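Local coordinates for protein PKS (Streptomyces albus, PDB 4OQJ) that probably catalyses carbon-carbon bond-forming condensation in polyketide chain extension, as the ketosynthase domain of an AT-less type I polyketide synthase for the antibiotic oxazolomycin, at residues L140-Y143 / L144-L148; A192-T195 / S196-V200. One frame throughout, in Å; residues are numbered along the deposited sequence.

Contact 1 of 2, residues L140-Y143 / L144-L148; sequences LNTY and LLHNL
T142 and H146 meet one helical turn apart, where CB of T142 sits over the centre of the H146 imidazole in a CH-pi contact, 4.2 Å from the ring centroid and 9° off the ring normal. The backbone beneath closes the same turn, H146 N donating to T142 O at 2.8 Å. Y143 and N147 repeat the spacing with a different geometry. N147 CB lies over one face of the phenol, displaced toward the rim, at 4.2 Å from the centroid of the Y143 ring. The two side chains cross at about a right angle, yet the amide and ring planes are only 21° apart, and N147 CG comes 3.8 Å from Y143 CD1. With CG anti to the backbone N (chi1 -168°), the ring sits beside its own carbonyl, where the next turn brings up N147 and L148. L148 CD1 approaches the ring obliquely, 4.0 Å from Y143 CD2, while L148 N donates to Y143 O at 3.0 Å, an i to i+5 bond of a widened turn. Beyond the helix, Y143 OH pairs with E101 O and A706 N, and N147 ND2 with A706 O, tying both polar ends to other parts of the same chain. At the start, N141 OD1 accepts from L144 N at 3.1 Å, the donor standing above the carbonyl plane; ND2 binds N167 OD1, so the amide is held from both ends. L145 packs on L145 of the second subunit. The arrangement is that of a short helix with an asparagine N-cap and a pi-type turn, set at the dimer interface of this thiolase-fold ketosynthase.

Contact 2 of 2, residues A192-T195 / S196-V200; sequences ACST and SLVAV
V198 turns its CB back toward the start of its own helix, where it lies 3.7 Å from T195 O. From there the valine forks. CG2, beside the backbone N, comes 3.5 Å from S194 O; it also approaches the hydroxyl, with S194 OG 4.1 Å from V198 CG2. CG1, anti to the backbone N (chi1 175°), is directed farther from S194 than its sister methyl. Outside the two segments the side chain packs on T191 of its own chain and on V187 of the second subunit. The atoms CG2 touches are themselves engaged: S194 O takes V198 N at 3.2 Å in a nearly straight bond, N-H...O 173°, plus a weak bond from L197 N, and S194 OG is hydrogen-bonded to T191 OG1 and T441 O. The next turn is closed by A199 N donating to T195 O at 2.9 Å.

The segment carries the Ala-Cys-Ser sequence found at the nucleophile elbow of ketosynthases, a sharp turn between a strand and a buried helix, here strand 186-190 and helix 195-209. By family resemblance C193 is probably the acyl-accepting cysteine; its side chain touches H371 and I438.

Two donors of T195 meet on A192 O to secure this turn. OG1 gives a 2.7 Å bond to A192 O, lying in the carbonyl plane on a lone pair, and T195 N adds another to A192 O at 2.9 Å; OG1 in turn accepts from T191 N. A water links C193 O to the amide of S196, accepting from S196 N at 3.1 Å. At the start of the turn, A192 N is hydrogen-bonded to D170 OD2 of the second subunit.

Both contacts are local, each formed at the beginning of a helix in the same ketosynthase domain, and both are largely buried and within reach of the second subunit. The centres of contact 1 and contact 2 lie about 22 Å apart, and the nearest atoms of contact 1 and contact 2 are about 8 Å apart, so they do not touch. Contact 1 is the more peripheral, its centre about 28 Å from that of the chain against about 19 Å for contact 2, and some of its residues are partly exposed. It relies on CH-pi packing around aromatic rings and on an asparagine cap. Contact 2, buried among strands 214-221 and 430-436 and helix 376-390, relies instead on small side chains, hydroxyls, backbone carbonyls and a water.

Contact 1 of 2, residues L140-Y143 / L144-L148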
loop_
_atom_site.group_PDB
_atom_site.type_symbol
_atom_site.label_atom_id
_atom_site.label_comp_id
_atom_site.label_asym_id
_atom_site.label_seq_id
_atom_site.Cartn_x
_atom_site.Cartn_y
_atom_site.Cartn_z
ATOM N N LEU A 140 3.645 15.198 4.446
ATOM C CA LEU A 140 4.613 15.988 3.715
ATOM C C LEU A 140 5.849 16.215 4.575
ATOM O O LEU A 140 5.723 16.638 5.720
ATOM C CB LEU A 140 4.000 17.332 3.321
ATOM C CG LEU A 140 4.943 18.335 2.661
ATOM C CD1 LEU A 140 5.394 17.846 1.271
ATOM C CD2 LEU A 140 4.253 19.694 2.556
ATOM N N ASN A 141 7.031 15.938 4.037
ATOM C CA ASN A 141 8.244 16.082 4.842
ATOM C C ASN A 141 8.733 17.525 4.788
ATOM O O ASN A 141 9.563 17.884 3.961
ATOM C CB ASN A 141 9.341 15.122 4.377
ATOM C CG ASN A 141 10.492 15.056 5.353
ATOM O OD1 ASN A 141 10.559 15.846 6.296
ATOM N ND2 ASN A 141 11.403 14.121 5.141
ATOM N N THR A 142 8.200 18.363 5.671
ATOM C CA THR A 142 8.614 19.758 5.710
ATOM C C THR A 142 9.965 19.897 6.424
ATOM O O THR A 142 10.610 20.931 6.323
ATOM C CB THR A 142 7.549 20.647 6.399
ATOM O OG1 THR A 142 7.118 20.040 7.626
ATOM C CG2 THR A 142 6.322 20.833 5.468
ATOM N N TYR A 143 10.388 18.858 7.145
ATOM C CA TYR A 143 11.724 18.845 7.773
ATOM C C TYR A 143 12.814 18.863 6.709
ATOM O O TYR A 143 13.792 19.587 6.816
ATOM C CB TYR A 143 11.876 17.610 8.655
ATOM C CG TYR A 143 13.066 17.586 9.589
ATOM C CD1 TYR A 143 13.080 18.343 10.753
ATOM C CD2 TYR A 143 14.150 16.759 9.339
ATOM C CE1 TYR A 143 14.150 18.291 11.624
ATOM C CE2 TYR A 143 15.218 16.698 10.207
ATOM C CZ TYR A 143 15.214 17.464 11.348
ATOM O OH TYR A 143 16.286 17.391 12.221
ATOM N N LEU A 144 12.619 18.059 5.669
ATOM C CA LEU A 144 13.534 18.001 4.549
ATOM C C LEU A 144 13.512 19.312 3.768
ATOM O O LEU A 144 14.553 19.859 3.417
ATOM C CB LEU A 144 13.167 16.826 3.638
ATOM C CG LEU A 144 13.901 16.709 2.304
ATOM C CD1 LEU A 144 15.376 16.445 2.514
ATOM C CD2 LEU A 144 13.268 15.612 1.465
ATOM N N LEU A 145 12.318 19.819 3.504
ATOM C CA LEU A 145 12.173 21.033 2.712
ATOM C C LEU A 145 12.687 22.274 3.446
ATOM O O LEU A 145 13.340 23.116 2.839
ATOM C CB LEU A 145 10.702 21.224 2.319
ATOM C CG LEU A 145 10.131 20.184 1.352
ATOM C CD1 LEU A 145 8.608 20.346 1.174
ATOM C CD2 LEU A 145 10.841 20.291 0.020
ATOM N N HIS A 146 12.381 22.398 4.737
ATOM C CA HIS A 146 12.789 23.579 5.516
ATOM C C HIS A 146 14.160 23.392 6.163
ATOM O O HIS A 146 15.130 24.035 5.774
ATOM C CB HIS A 146 11.775 23.901 6.613
ATOM C CG HIS A 146 10.393 24.208 6.114
ATOM N ND1 HIS A 146 9.380 24.613 6.955
ATOM C CD2 HIS A 146 9.855 24.164 4.871
ATOM C CE1 HIS A 146 8.277 24.808 6.255
ATOM N NE2 HIS A 146 8.538 24.543 4.989
ATOM N N ASN A 147 14.232 22.503 7.151
ATOM C CA ASN A 147 15.438 22.342 7.962
ATOM C C ASN A 147 16.657 21.830 7.195
ATOM O O ASN A 147 17.783 22.225 7.486
ATOM C CB ASN A 147 15.148 21.398 9.127
ATOM C CG ASN A 147 14.081 21.935 10.050
ATOM O OD1 ASN A 147 12.912 22.009 9.680
ATOM N ND2 ASN A 147 14.475 22.309 11.261
ATOM N N LEU A 148 16.428 20.952 6.223
ATOM C CA LEU A 148 17.511 20.323 5.470
ATOM C C LEU A 148 17.574 20.808 4.028
ATOM O O LEU A 148 18.412 20.342 3.244
ATOM C CB LEU A 148 17.348 18.800 5.477
ATOM C CG LEU A 148 17.321 18.119 6.837
ATOM C CD1 LEU A 148 17.172 16.616 6.649
ATOM C CD2 LEU A 148 18.584 18.436 7.610
#

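Contact 2 of 2, residues A192-T195 / S196-V200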
loop_
_atom_site.group_PDB
_atom_site.type_symbol
_atom_site.label_atom_id
_atom_site.label_comp_id
_atom_site.label_asym_id
_atom_site.label_seq_id
_atom_site.Cartn_x
_atom_site.Cartn_y
_atom_site.Cartn_z
ATOM N N ALA A 192 -2.997 10.710 1.453
ATOM C CA ALA A 192 -3.313 11.964 2.139
ATOM C C ALA A 192 -4.180 11.730 3.395
ATOM O O ALA A 192 -3.849 10.874 4.207
ATOM C CB ALA A 192 -3.988 12.948 1.160
ATOM N N CYS A 193 -5.259 12.488 3.575
ATOM C CA CYS A 193 -6.010 12.495 4.843
ATOM C C CYS A 193 -6.593 11.147 5.240
ATOM O O CYS A 193 -6.920 10.937 6.407
ATOM C CB CYS A 193 -7.175 13.509 4.788
ATOM S SG CYS A 193 -6.911 14.893 3.720
ATOM N N SER A 194 -6.732 10.233 4.286
ATOM C CA SER A 194 -7.272 8.902 4.581
ATOM C C SER A 194 -6.212 7.831 4.811
ATOM O O SER A 194 -6.548 6.662 5.073
ATOM C CB SER A 194 -8.199 8.464 3.447
ATOM O OG SER A 194 -7.526 8.503 2.206
ATOM N N THR A 195 -4.940 8.223 4.740
ATOM C CA THR A 195 -3.823 7.289 4.886
ATOM C C THR A 195 -3.982 6.280 6.023
ATOM O O THR A 195 -3.728 5.095 5.838
ATOM C CB THR A 195 -2.493 8.058 5.114
ATOM O OG1 THR A 195 -2.159 8.790 3.924
ATOM C CG2 THR A 195 -1.360 7.113 5.474
ATOM N N SER A 196 -4.397 6.744 7.202
ATOM C CA SER A 196 -4.487 5.864 8.362
ATOM C C SER A 196 -5.368 4.662 8.156
ATOM O O SER A 196 -4.985 3.545 8.512
ATOM C CB SER A 196 -5.025 6.627 9.591
ATOM O OG SER A 196 -4.060 7.504 10.121
ATOM N N LEU A 197 -6.585 4.889 7.680
ATOM C CA LEU A 197 -7.531 3.788 7.522
ATOM C C LEU A 197 -7.243 2.934 6.296
ATOM O O LEU A 197 -7.537 1.747 6.294
ATOM C CB LEU A 197 -8.950 4.330 7.472
ATOM C CG LEU A 197 -9.398 5.111 8.719
ATOM C CD1 LEU A 197 -10.899 5.407 8.635
ATOM C CD2 LEU A 197 -9.055 4.382 10.033
ATOM N N VAL A 198 -6.651 3.516 5.261
ATOM C CA VAL A 198 -6.150 2.714 4.145
ATOM C C VAL A 198 -5.056 1.759 4.639
ATOM O O VAL A 198 -5.046 0.587 4.271
ATOM C CB VAL A 198 -5.628 3.603 2.995
ATOM C CG1 VAL A 198 -4.999 2.764 1.885
ATOM C CG2 VAL A 198 -6.769 4.453 2.421
ATOM N N ALA A 199 -4.156 2.232 5.504
ATOM C CA ALA A 199 -3.117 1.363 6.036
ATOM C C ALA A 199 -3.768 0.233 6.828
ATOM O O ALA A 199 -3.371 -0.934 6.713
ATOM C CB ALA A 199 -2.148 2.144 6.907
ATOM N N VAL A 200 -4.786 0.579 7.622
ATOM C CA VAL A 200 -5.530 -0.427 8.371
ATOM C C VAL A 200 -6.165 -1.427 7.402
ATOM O O VAL A 200 -6.111 -2.639 7.615
ATOM C CB VAL A 200 -6.614 0.224 9.270
ATOM C CG1 VAL A 200 -7.593 -0.816 9.806
ATOM C CG2 VAL A 200 -5.961 0.952 10.446
HETATM O O HOH W 1 -5.756 9.369 8.032
#